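Local structure of HDLP (histone deacetylase-like protein) (Aquifex aeolicus, 1C3S) at residues G90-V95 with N139-I144; G129-F134 with D166-H171; G256-L261 with G295-Y300. The protein probably acts as a zinc-dependent deacetylase of the histone deacetylase family, and may take part in acetoin breakdown. The protein carries 2 engineered substitutions. All coordinates share one frame; numbering follows the deposited sequence.

In the fold
All three contacts are buried, lie in the histone deacetylase domain and touch the same inhibitor. Contact 2 is the most central, its centre about 6 Å from that of the chain; contact 3 follows at about 10 Å, and contact 1, at about 16 Å, is the least central, with partly exposed or exposed residues in 90-95. Contacts 1 and 2 draw on one loop, between strand 122-125 and helix 146-156. Contacts 2 and 3 share the zinc ion, whose protein ligands come from loops following strands 162-166 and 250-254, so metal coordination dominates there. Contact 1 has no metal ligand; its loops meet through amide and phenol hydrogen bonds, and an aromatic ring lies on the inhibitor's aliphatic chain.

Contact 1. Residues G90-V95 with N139-I144; sequences GYENPV and NGFCYI. With SHH (octanedioic acid hydroxyamide phenylamide), chain C.
Asn93 and Phe141 meet at a type I' beta turn, Asn139 to Cys142, in a loop bordering the inhibitor tunnel of this zinc deacetylase fold. The tight part lies around Asn93 and Tyr143. Asn93 OD1 accepts from Phe141 N at 2.7 Å, with the donor nearly in line with the amide C=O (170°), although the N-H itself is bent. ND2 of the same amide bonds to Asn87 O, so both ends of the group are used and its rotation is fixed. Beside it Tyr143 OH donates to Pro94 O at 2.6 Å, in the carbonyl plane and on a lone pair, while Asn93 CB lies 3.6 Å from Tyr143 CE2. Tyr143 is buried, and helices 63-74 and 98-118 also touch its side chain.

The Glu92 and Tyr91 side is looser. Glu92, partly exposed, reaches along an extended chain to place OE1 3.3 Å from Gly140 N, a weak bond, and its CG passes Phe141 CD2 at 3.8 Å, the two side chains crossing at about a right angle. Tyr91, exposed, brings its ring edge to the inhibitor's phenyl group. Buried Phe141 instead walls the inhibitor's aliphatic chain: with CG opposite the carbonyl carbon (chi1 -55°), its ring turns a face to it. Atom C3 stands 3.5 Å above that ring plane, displaced toward the rim, and Phe141 CZ approaches C5 at 3.5 Å.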
loop_
_atom_site.group_PDB
_atom_site.type_symbol
_atom_site.label_atom_id
_atom_site.label_comp_id
_atom_site.label_asym_id
_atom_site.label_seq_id
_atom_site.Cartn_x
_atom_site.Cartn_y
_atom_site.Cartn_z
ATOM N N GLY A 90 14.722 -2.500 -16.120
ATOM C CA GLY A 90 14.153 -1.343 -16.764
ATOM C C GLY A 90 14.196 -0.142 -15.836
ATOM O O GLY A 90 14.680 -0.216 -14.701
ATOM N N TYR A 91 13.686 0.974 -16.337
ATOM C CA TYR A 91 13.609 2.204 -15.583
ATOM C C TYR A 91 12.653 1.996 -14.422
ATOM O O TYR A 91 12.908 2.434 -13.296
ATOM C CB TYR A 91 13.050 3.299 -16.484
ATOM C CG TYR A 91 12.555 4.507 -15.735
ATOM C CD1 TYR A 91 13.438 5.432 -15.201
ATOM C CD2 TYR A 91 11.197 4.704 -15.527
ATOM C CE1 TYR A 91 12.982 6.527 -14.477
ATOM C CE2 TYR A 91 10.731 5.796 -14.803
ATOM C CZ TYR A 91 11.630 6.700 -14.286
ATOM O OH TYR A 91 11.177 7.790 -13.597
ATOM N N GLU A 92 11.549 1.324 -14.738
ATOM C CA GLU A 92 10.461 1.033 -13.811
ATOM C C GLU A 92 10.915 0.262 -12.575
ATOM O O GLU A 92 10.662 0.662 -11.436
ATOM C CB GLU A 92 9.383 0.236 -14.558
ATOM C CG GLU A 92 8.015 0.273 -13.914
ATOM C CD GLU A 92 6.921 -0.347 -14.787
ATOM O OE1 GLU A 92 6.810 -1.599 -14.819
ATOM O OE2 GLU A 92 6.184 0.434 -15.452
ATOM N N ASN A 93 11.596 -0.849 -12.825
ATOM C CA ASN A 93 12.103 -1.725 -11.777
ATOM C C ASN A 93 13.592 -1.894 -12.074
ATOM O O ASN A 93 14.015 -2.927 -12.590
ATOM C CB ASN A 93 11.389 -3.071 -11.880
ATOM C CG ASN A 93 9.915 -2.917 -12.199
ATOM O OD1 ASN A 93 9.190 -2.239 -11.485
ATOM N ND2 ASN A 93 9.474 -3.540 -13.278
ATOM N N PRO A 94 14.408 -0.889 -11.727
ATOM C CA PRO A 94 15.840 -0.975 -11.997
ATOM C C PRO A 94 16.558 -1.905 -11.058
ATOM O O PRO A 94 15.966 -2.514 -10.168
ATOM C CB PRO A 94 16.328 0.466 -11.785
ATOM C CG PRO A 94 15.070 1.283 -11.762
ATOM C CD PRO A 94 14.128 0.369 -11.027
ATOM N N VAL A 95 17.860 -1.980 -11.287
ATOM C CA VAL A 95 18.774 -2.745 -10.478
ATOM C C VAL A 95 19.142 -1.792 -9.339
ATOM O O VAL A 95 19.400 -0.603 -9.568
ATOM C CB VAL A 95 20.040 -3.094 -11.299
ATOM C CG1 VAL A 95 21.222 -3.440 -10.376
ATOM C CG2 VAL A 95 19.728 -4.258 -12.209
ATOM N N ASN A 139 7.062 -5.602 -11.488
ATOM C CA ASN A 139 5.954 -4.879 -12.077
ATOM C C ASN A 139 5.505 -3.685 -11.252
ATOM O O ASN A 139 5.114 -3.829 -10.101
ATOM C CB ASN A 139 4.780 -5.854 -12.290
ATOM C CG ASN A 139 3.508 -5.164 -12.754
ATOM O OD1 ASN A 139 3.474 -4.504 -13.801
ATOM N ND2 ASN A 139 2.443 -5.323 -11.970
ATOM N N GLY A 140 5.571 -2.514 -11.874
ATOM C CA GLY A 140 5.158 -1.276 -11.255
ATOM C C GLY A 140 5.935 -0.936 -10.019
ATOM O O GLY A 140 5.336 -0.674 -8.971
ATOM N N PHE A 141 7.260 -0.939 -10.142
ATOM C CA PHE A 141 8.170 -0.625 -9.034
ATOM C C PHE A 141 8.291 -1.776 -8.046
ATOM O O PHE A 141 9.134 -1.733 -7.144
ATOM C CB PHE A 141 7.694 0.593 -8.250
ATOM C CG PHE A 141 7.465 1.814 -9.082
ATOM C CD1 PHE A 141 6.872 2.935 -8.514
ATOM C CD2 PHE A 141 7.873 1.864 -10.411
ATOM C CE1 PHE A 141 6.693 4.085 -9.246
ATOM C CE2 PHE A 141 7.700 3.010 -11.163
ATOM C CZ PHE A 141 7.109 4.132 -10.581
ATOM N N CYS A 142 7.458 -2.800 -8.201
ATOM C CA CYS A 142 7.506 -3.930 -7.279
ATOM C C CYS A 142 8.266 -5.131 -7.807
ATOM O O CYS A 142 8.204 -5.435 -8.986
ATOM C CB CYS A 142 6.086 -4.346 -6.899
ATOM S SG CYS A 142 5.134 -2.957 -6.329
ATOM N N TYR A 143 8.984 -5.800 -6.908
ATOM C CA TYR A 143 9.772 -6.989 -7.233
ATOM C C TYR A 143 9.192 -8.179 -6.466
ATOM O O TYR A 143 9.107 -9.298 -6.986
ATOM C CB TYR A 143 11.240 -6.814 -6.829
ATOM C CG TYR A 143 11.923 -5.582 -7.371
ATOM C CD1 TYR A 143 11.847 -4.366 -6.698
ATOM C CD2 TYR A 143 12.612 -5.624 -8.577
ATOM C CE1 TYR A 143 12.438 -3.223 -7.221
ATOM C CE2 TYR A 143 13.203 -4.490 -9.105
ATOM C CZ TYR A 143 13.109 -3.299 -8.424
ATOM O OH TYR A 143 13.681 -2.178 -8.951
ATOM N N ILE A 144 8.807 -7.925 -5.220
ATOM C CA ILE A 144 8.224 -8.957 -4.376
ATOM C C ILE A 144 6.862 -8.466 -3.940
ATOM O O ILE A 144 6.696 -7.279 -3.644
ATOM C CB ILE A 144 9.112 -9.246 -3.139
ATOM C CG1 ILE A 144 10.491 -9.732 -3.619
ATOM C CG2 ILE A 144 8.456 -10.314 -2.252
ATOM C CD1 ILE A 144 11.475 -10.121 -2.518
HETATM O O1 SHH C . 0.246 1.670 -6.442
HETATM O O2 SHH C . 2.289 3.470 -7.094
HETATM N N1 SHH C . 1.288 1.483 -7.366
HETATM C C1 SHH C . 1.970 2.576 -7.836
HETATM C C2 SHH C . 2.117 2.689 -9.274
HETATM C C3 SHH C . 3.553 2.589 -9.769
HETATM C C4 SHH C . 3.618 2.672 -11.278
HETATM C C5 SHH C . 3.807 4.111 -11.694
HETATM C C6 SHH C . 4.496 4.027 -13.041
HETATM C C7 SHH C . 4.269 5.284 -13.851
HETATM C C8 SHH C . 5.555 6.047 -13.972
HETATM O O3 SHH C . 6.588 5.613 -14.458
HETATM N N2 SHH C . 5.427 7.304 -13.500
HETATM C C9 SHH C . 6.438 8.365 -13.131
HETATM C C10 SHH C . 5.898 9.621 -12.680
HETATM C C11 SHH C . 6.800 10.718 -12.306
HETATM C C12 SHH C . 8.216 10.583 -12.395
HETATM C C13 SHH C . 8.745 9.298 -12.878
HETATM C C14 SHH C . 7.864 8.162 -13.242
#

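Contact 2. Residues G129-F134 with D166-H171; sequences GMHHAF and DLDAHH. With ZN (zinc ion), chain B; SHH (octanedioic acid hydroxyamide phenylamide), chain C.
Inhibitor O1 is gripped from two sides where His131 meets Asp168: His131 NE2 donates to it at 3.2 Å, and the zinc ion binds it at 1.8 Å. The metal is held by Asp168 OD2 at 1.9 Å and His170 ND1 at 2.2 Å, with Asp258 completing the site. Asp168 OD2 also accepts from His170 N through its anti lone pair, an Asx turn, and OD1 accepts from Gly295 N. His131 CG lies between the backbone N and carbonyl carbon (chi1 63°), which puts NE2 at O1 and lets ND1 donate to Asp166 OD2; that separation is modelled doubtfully short, but ring and carboxylate are nearly coplanar (21°).

His132 NE2 accepts from inhibitor N1 at 2.8 Å in the ring plane, while its ND1 bonds to Asp173. One face of its ring covers His131 CD2, 3.4 Å above the plane. With an alanine in place of His132, N1 would probably lose its acceptor, Asp173 a partner and His131 its cover.

Asp166 ends strand 162-166, which lies between strands 250-254 and 185-192; the loop after it carries Asp168 and His170. His131, from the loop after strand 122-125, packs against Gln254 and Val175 of helix 173-179.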
loop_
_atom_site.group_PDB
_atom_site.type_symbol
_atom_site.label_atom_id
_atom_site.label_comp_id
_atom_site.label_asym_id
_atom_site.label_seq_id
_atom_site.Cartn_x
_atom_site.Cartn_y
_atom_site.Cartn_z
ATOM N N GLY A 129 2.604 -3.760 1.224
ATOM C CA GLY A 129 1.582 -3.296 0.313
ATOM C C GLY A 129 2.137 -3.147 -1.095
ATOM O O GLY A 129 1.629 -2.348 -1.870
ATOM N N MET A 130 3.191 -3.900 -1.408
ATOM C CA MET A 130 3.824 -3.903 -2.743
ATOM C C MET A 130 3.002 -4.920 -3.527
ATOM O O MET A 130 3.411 -6.062 -3.735
ATOM C CB MET A 130 5.274 -4.370 -2.620
ATOM C CG MET A 130 6.082 -3.539 -1.637
ATOM S SD MET A 130 7.728 -4.172 -1.284
ATOM C CE MET A 130 8.464 -4.199 -2.878
ATOM N N HIS A 131 1.840 -4.461 -3.973
ATOM C CA HIS A 131 0.833 -5.286 -4.628
ATOM C C HIS A 131 0.863 -5.588 -6.109
ATOM O O HIS A 131 -0.008 -6.296 -6.590
ATOM C CB HIS A 131 -0.521 -4.671 -4.298
ATOM C CG HIS A 131 -0.692 -3.282 -4.831
ATOM N ND1 HIS A 131 -1.763 -2.486 -4.497
ATOM C CD2 HIS A 131 0.040 -2.571 -5.721
ATOM C CE1 HIS A 131 -1.680 -1.344 -5.157
ATOM N NE2 HIS A 131 -0.595 -1.371 -5.906
ATOM N N HIS A 132 1.847 -5.068 -6.831
ATOM C CA HIS A 132 1.920 -5.288 -8.269
ATOM C C HIS A 132 2.708 -6.504 -8.759
ATOM O O HIS A 132 2.387 -7.063 -9.808
ATOM C CB HIS A 132 2.497 -4.040 -8.950
ATOM C CG HIS A 132 1.596 -2.842 -8.929
ATOM N ND1 HIS A 132 0.322 -2.861 -9.456
ATOM C CD2 HIS A 132 1.822 -1.561 -8.543
ATOM C CE1 HIS A 132 -0.192 -1.644 -9.400
ATOM N NE2 HIS A 132 0.698 -0.837 -8.851
ATOM N N ALA A 133 3.737 -6.911 -8.023
ATOM C CA ALA A 133 4.591 -8.011 -8.458
ATOM C C ALA A 133 3.867 -9.316 -8.761
ATOM O O ALA A 133 2.945 -9.709 -8.042
ATOM C CB ALA A 133 5.660 -8.254 -7.438
ATOM N N PHE A 134 4.281 -9.994 -9.829
ATOM C CA PHE A 134 3.644 -11.262 -10.159
ATOM C C PHE A 134 4.491 -12.414 -9.655
ATOM O O PHE A 134 5.571 -12.220 -9.123
ATOM C CB PHE A 134 3.406 -11.414 -11.668
ATOM C CG PHE A 134 2.475 -10.395 -12.246
ATOM C CD1 PHE A 134 2.964 -9.272 -12.881
ATOM C CD2 PHE A 134 1.100 -10.558 -12.163
ATOM C CE1 PHE A 134 2.088 -8.320 -13.430
ATOM C CE2 PHE A 134 0.224 -9.614 -12.705
ATOM C CZ PHE A 134 0.727 -8.500 -13.337
ATOM N N ASP A 166 -7.518 -3.009 -0.858
ATOM C CA ASP A 166 -6.449 -2.157 -1.334
ATOM C C ASP A 166 -7.021 -0.749 -1.593
ATOM O O ASP A 166 -7.871 -0.565 -2.462
ATOM C CB ASP A 166 -5.905 -2.795 -2.620
ATOM C CG ASP A 166 -4.626 -2.156 -3.127
ATOM O OD1 ASP A 166 -4.658 -0.978 -3.531
ATOM O OD2 ASP A 166 -3.584 -2.855 -3.129
ATOM N N LEU A 167 -6.571 0.244 -0.833
ATOM C CA LEU A 167 -7.079 1.593 -1.034
ATOM C C LEU A 167 -6.045 2.438 -1.754
ATOM O O LEU A 167 -6.190 3.641 -1.867
ATOM C CB LEU A 167 -7.449 2.248 0.295
ATOM C CG LEU A 167 -8.355 1.456 1.241
ATOM C CD1 LEU A 167 -8.650 2.318 2.466
ATOM C CD2 LEU A 167 -9.627 1.041 0.550
ATOM N N ASP A 168 -5.000 1.784 -2.240
ATOM C CA ASP A 168 -3.957 2.458 -2.977
ATOM C C ASP A 168 -4.615 2.945 -4.250
ATOM O O ASP A 168 -5.494 2.276 -4.789
ATOM C CB ASP A 168 -2.872 1.475 -3.357
ATOM C CG ASP A 168 -1.641 2.152 -3.853
ATOM O OD1 ASP A 168 -0.751 2.389 -3.013
ATOM O OD2 ASP A 168 -1.574 2.461 -5.061
ATOM N N ALA A 169 -4.165 4.090 -4.740
ATOM C CA ALA A 169 -4.699 4.696 -5.946
ATOM C C ALA A 169 -4.620 3.826 -7.194
ATOM O O ALA A 169 -5.287 4.129 -8.185
ATOM C CB ALA A 169 -4.005 6.022 -6.199
ATOM N N HIS A 170 -3.818 2.761 -7.164
ATOM C CA HIS A 170 -3.706 1.877 -8.330
ATOM C C HIS A 170 -4.142 0.446 -8.031
ATOM O O HIS A 170 -3.963 -0.048 -6.920
ATOM C CB HIS A 170 -2.269 1.793 -8.852
ATOM C CG HIS A 170 -1.593 3.109 -8.992
ATOM N ND1 HIS A 170 -1.316 3.891 -7.901
ATOM C CD2 HIS A 170 -1.134 3.719 -10.107
ATOM C CE1 HIS A 170 -0.696 4.950 -8.372
ATOM N NE2 HIS A 170 -0.561 4.892 -9.705
ATOM N N HIS A 171 -4.681 -0.212 -9.056
ATOM C CA HIS A 171 -5.126 -1.598 -8.972
ATOM C C HIS A 171 -3.983 -2.521 -8.593
ATOM O O HIS A 171 -2.887 -2.432 -9.119
ATOM C CB HIS A 171 -5.699 -2.027 -10.323
ATOM C CG HIS A 171 -5.961 -3.498 -10.448
ATOM N ND1 HIS A 171 -6.840 -4.175 -9.629
ATOM C CD2 HIS A 171 -5.501 -4.410 -11.335
ATOM C CE1 HIS A 171 -6.910 -5.437 -10.006
ATOM N NE2 HIS A 171 -6.108 -5.603 -11.040
HETATM ZN ZN ZN B . -0.247 3.407 -6.088
HETATM O O1 SHH C . 0.246 1.670 -6.442
HETATM O O2 SHH C . 2.289 3.470 -7.094
HETATM N N1 SHH C . 1.288 1.483 -7.366
HETATM C C1 SHH C . 1.970 2.576 -7.836
HETATM C C2 SHH C . 2.117 2.689 -9.274
HETATM C C3 SHH C . 3.553 2.589 -9.769
HETATM C C4 SHH C . 3.618 2.672 -11.278
HETATM C C5 SHH C . 3.807 4.111 -11.694
HETATM C C6 SHH C . 4.496 4.027 -13.041
HETATM C C7 SHH C . 4.269 5.284 -13.851
HETATM C C8 SHH C . 5.555 6.047 -13.972
HETATM O O3 SHH C . 6.588 5.613 -14.458
HETATM N N2 SHH C . 5.427 7.304 -13.500
HETATM C C9 SHH C . 6.438 8.365 -13.131
HETATM C C10 SHH C . 5.898 9.621 -12.680
HETATM C C11 SHH C . 6.800 10.718 -12.306
HETATM C C12 SHH C . 8.216 10.583 -12.395
HETATM C C13 SHH C . 8.745 9.298 -12.878
HETATM C C14 SHH C . 7.864 8.162 -13.242
#

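Contact 3. Residues G256-L261 with G295-Y300; sequences GTDPLL and GGYHPY. With ZN (zinc ion), chain B; SHH (octanedioic acid hydroxyamide phenylamide), chain C.
The zinc site gains its third protein ligand where the loop after strand 250-254 meets the glycine-rich run leading to helix 299-313, in the parallel-sheet fold of the arginase and deacetylase clan. Asp258 supplies the ligand, OD2 lying 1.9 Å from the zinc ion, and its other oxygen, OD1, accepts from Ala169 N. That grip on both oxygens fixes the carboxylate's rotation. The first torsion puts CG between the backbone N and the carbonyl carbon (chi1 56°), from where OD2 reaches the zinc ion.

Backbone bonding joins the segments. Gly295 O receives two weak hydrogen bonds, from Thr257 N at 2.8 Å and from Asp258 N at 3.2 Å, at the start of a type I turn running from Thr257 to Leu260. The close approach is consistent with glycine at both positions: a CB built on Gly295 would lie 2.4 Å from Asp258 OD2, and one on Gly296 would collide with Thr257 OG1, which already sits 3.4 Å from Gly296 CA.

Tyr297 turns its hydroxyl to the inhibitor, OH donating to carbonyl O2. The modelled separation is very short and its exact value doubtful, but the placement is consistent with the substrate-carbonyl role of this tyrosine in the family. At the ring edge, Asp258 OD2 lies in plane, 3.8 Å from Tyr297 CE1.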
loop_
_atom_site.group_PDB
_atom_site.type_symbol
_atom_site.label_atom_id
_atom_site.label_comp_id
_atom_site.label_asym_id
_atom_site.label_seq_id
_atom_site.Cartn_x
_atom_site.Cartn_y
_atom_site.Cartn_z
ATOM N N GLY A 256 -1.972 2.834 0.763
ATOM C CA GLY A 256 -1.084 3.687 -0.001
ATOM C C GLY A 256 -1.616 5.103 0.125
ATOM O O GLY A 256 -2.827 5.319 0.067
ATOM N N THR A 257 -0.720 6.072 0.303
ATOM C CA THR A 257 -1.130 7.462 0.451
ATOM C C THR A 257 -1.143 8.161 -0.890
ATOM O O THR A 257 -1.313 9.384 -0.956
ATOM C CB THR A 257 -0.176 8.257 1.376
ATOM O OG1 THR A 257 1.138 8.291 0.797
ATOM C CG2 THR A 257 -0.103 7.614 2.766
ATOM N N ASP A 258 -0.974 7.413 -1.975
ATOM C CA ASP A 258 -0.965 8.095 -3.249
ATOM C C ASP A 258 -2.328 8.587 -3.725
ATOM O O ASP A 258 -2.389 9.340 -4.694
ATOM C CB ASP A 258 -0.260 7.284 -4.349
ATOM C CG ASP A 258 -0.837 5.909 -4.530
ATOM O OD1 ASP A 258 -1.992 5.698 -4.096
ATOM O OD2 ASP A 258 -0.143 5.053 -5.135
ATOM N N PRO A 259 -3.439 8.154 -3.085
ATOM C CA PRO A 259 -4.730 8.668 -3.561
ATOM C C PRO A 259 -4.875 10.149 -3.179
ATOM O O PRO A 259 -5.706 10.864 -3.734
ATOM C CB PRO A 259 -5.735 7.779 -2.838
ATOM C CG PRO A 259 -5.057 7.560 -1.540
ATOM C CD PRO A 259 -3.676 7.149 -2.031
ATOM N N LEU A 260 -4.044 10.601 -2.238
ATOM C CA LEU A 260 -4.061 11.988 -1.774
ATOM C C LEU A 260 -3.747 13.041 -2.832
ATOM O O LEU A 260 -2.853 12.860 -3.665
ATOM C CB LEU A 260 -3.081 12.165 -0.603
ATOM C CG LEU A 260 -3.385 11.427 0.702
ATOM C CD1 LEU A 260 -2.262 11.639 1.681
ATOM C CD2 LEU A 260 -4.709 11.923 1.276
ATOM N N LEU A 261 -4.472 14.156 -2.754
ATOM C CA LEU A 261 -4.337 15.309 -3.656
ATOM C C LEU A 261 -2.930 15.752 -4.076
ATOM O O LEU A 261 -2.700 16.026 -5.255
ATOM C CB LEU A 261 -5.040 16.521 -3.044
ATOM C CG LEU A 261 -4.862 17.846 -3.794
ATOM C CD1 LEU A 261 -5.505 17.728 -5.147
ATOM C CD2 LEU A 261 -5.483 18.997 -3.011
ATOM N N GLY A 295 1.854 2.556 -2.124
ATOM C CA GLY A 295 2.370 3.679 -2.884
ATOM C C GLY A 295 2.227 4.999 -2.162
ATOM O O GLY A 295 1.305 5.191 -1.372
ATOM N N GLY A 296 3.149 5.914 -2.441
ATOM C CA GLY A 296 3.118 7.221 -1.813
ATOM C C GLY A 296 4.366 7.926 -2.283
ATOM O O GLY A 296 5.471 7.458 -2.005
ATOM N N TYR A 297 4.219 9.056 -2.967
ATOM C CA TYR A 297 5.403 9.704 -3.500
ATOM C C TYR A 297 5.684 11.117 -3.036
ATOM O O TYR A 297 6.741 11.676 -3.338
ATOM C CB TYR A 297 5.342 9.612 -5.012
ATOM C CG TYR A 297 4.999 8.205 -5.420
ATOM C CD1 TYR A 297 3.675 7.752 -5.412
ATOM C CD2 TYR A 297 6.012 7.276 -5.666
ATOM C CE1 TYR A 297 3.372 6.412 -5.627
ATOM C CE2 TYR A 297 5.728 5.952 -5.877
ATOM C CZ TYR A 297 4.415 5.510 -5.851
ATOM O OH TYR A 297 4.190 4.157 -5.967
ATOM N N HIS A 298 4.748 11.693 -2.301
ATOM C CA HIS A 298 4.960 13.029 -1.784
ATOM C C HIS A 298 5.388 12.859 -0.328
ATOM O O HIS A 298 4.604 12.415 0.517
ATOM C CB HIS A 298 3.690 13.854 -1.824
ATOM C CG HIS A 298 3.924 15.287 -1.500
ATOM N ND1 HIS A 298 4.331 16.202 -2.445
ATOM C CD2 HIS A 298 3.927 15.940 -0.318
ATOM C CE1 HIS A 298 4.572 17.360 -1.857
ATOM N NE2 HIS A 298 4.338 17.227 -0.567
ATOM N N PRO A 299 6.628 13.246 -0.004
ATOM C CA PRO A 299 7.123 13.107 1.370
ATOM C C PRO A 299 6.199 13.677 2.459
ATOM O O PRO A 299 5.991 13.032 3.496
ATOM C CB PRO A 299 8.484 13.801 1.301
ATOM C CG PRO A 299 8.268 14.836 0.168
ATOM C CD PRO A 299 7.639 13.913 -0.843
ATOM N N TYR A 300 5.638 14.862 2.214
ATOM C CA TYR A 300 4.748 15.528 3.167
ATOM C C TYR A 300 3.417 14.807 3.397
ATOM O O TYR A 300 2.967 14.664 4.530
ATOM C CB TYR A 300 4.444 16.962 2.692
ATOM C CG TYR A 300 5.628 17.918 2.622
ATOM C CD1 TYR A 300 6.911 17.464 2.285
ATOM C CD2 TYR A 300 5.441 19.300 2.781
ATOM C CE1 TYR A 300 7.972 18.356 2.100
ATOM C CE2 TYR A 300 6.498 20.201 2.595
ATOM C CZ TYR A 300 7.753 19.717 2.248
ATOM O OH TYR A 300 8.776 20.595 1.997
HETATM ZN ZN ZN B . -0.247 3.407 -6.088
HETATM O O1 SHH C . 0.246 1.670 -6.442
HETATM O O2 SHH C . 2.289 3.470 -7.094
HETATM N N1 SHH C . 1.288 1.483 -7.366
HETATM C C1 SHH C . 1.970 2.576 -7.836
HETATM C C2 SHH C . 2.117 2.689 -9.274
HETATM C C3 SHH C . 3.553 2.589 -9.769
HETATM C C4 SHH C . 3.618 2.672 -11.278
HETATM C C5 SHH C . 3.807 4.111 -11.694
HETATM C C6 SHH C . 4.496 4.027 -13.041
HETATM C C7 SHH C . 4.269 5.284 -13.851
HETATM C C8 SHH C . 5.555 6.047 -13.972
HETATM O O3 SHH C . 6.588 5.613 -14.458
HETATM N N2 SHH C . 5.427 7.304 -13.500
HETATM C C9 SHH C . 6.438 8.365 -13.131
HETATM C C10 SHH C . 5.898 9.621 -12.680
HETATM C C11 SHH C . 6.800 10.718 -12.306
HETATM C C12 SHH C . 8.216 10.583 -12.395
HETATM C C13 SHH C . 8.745 9.298 -12.878
HETATM C C14 SHH C . 7.864 8.162 -13.242
#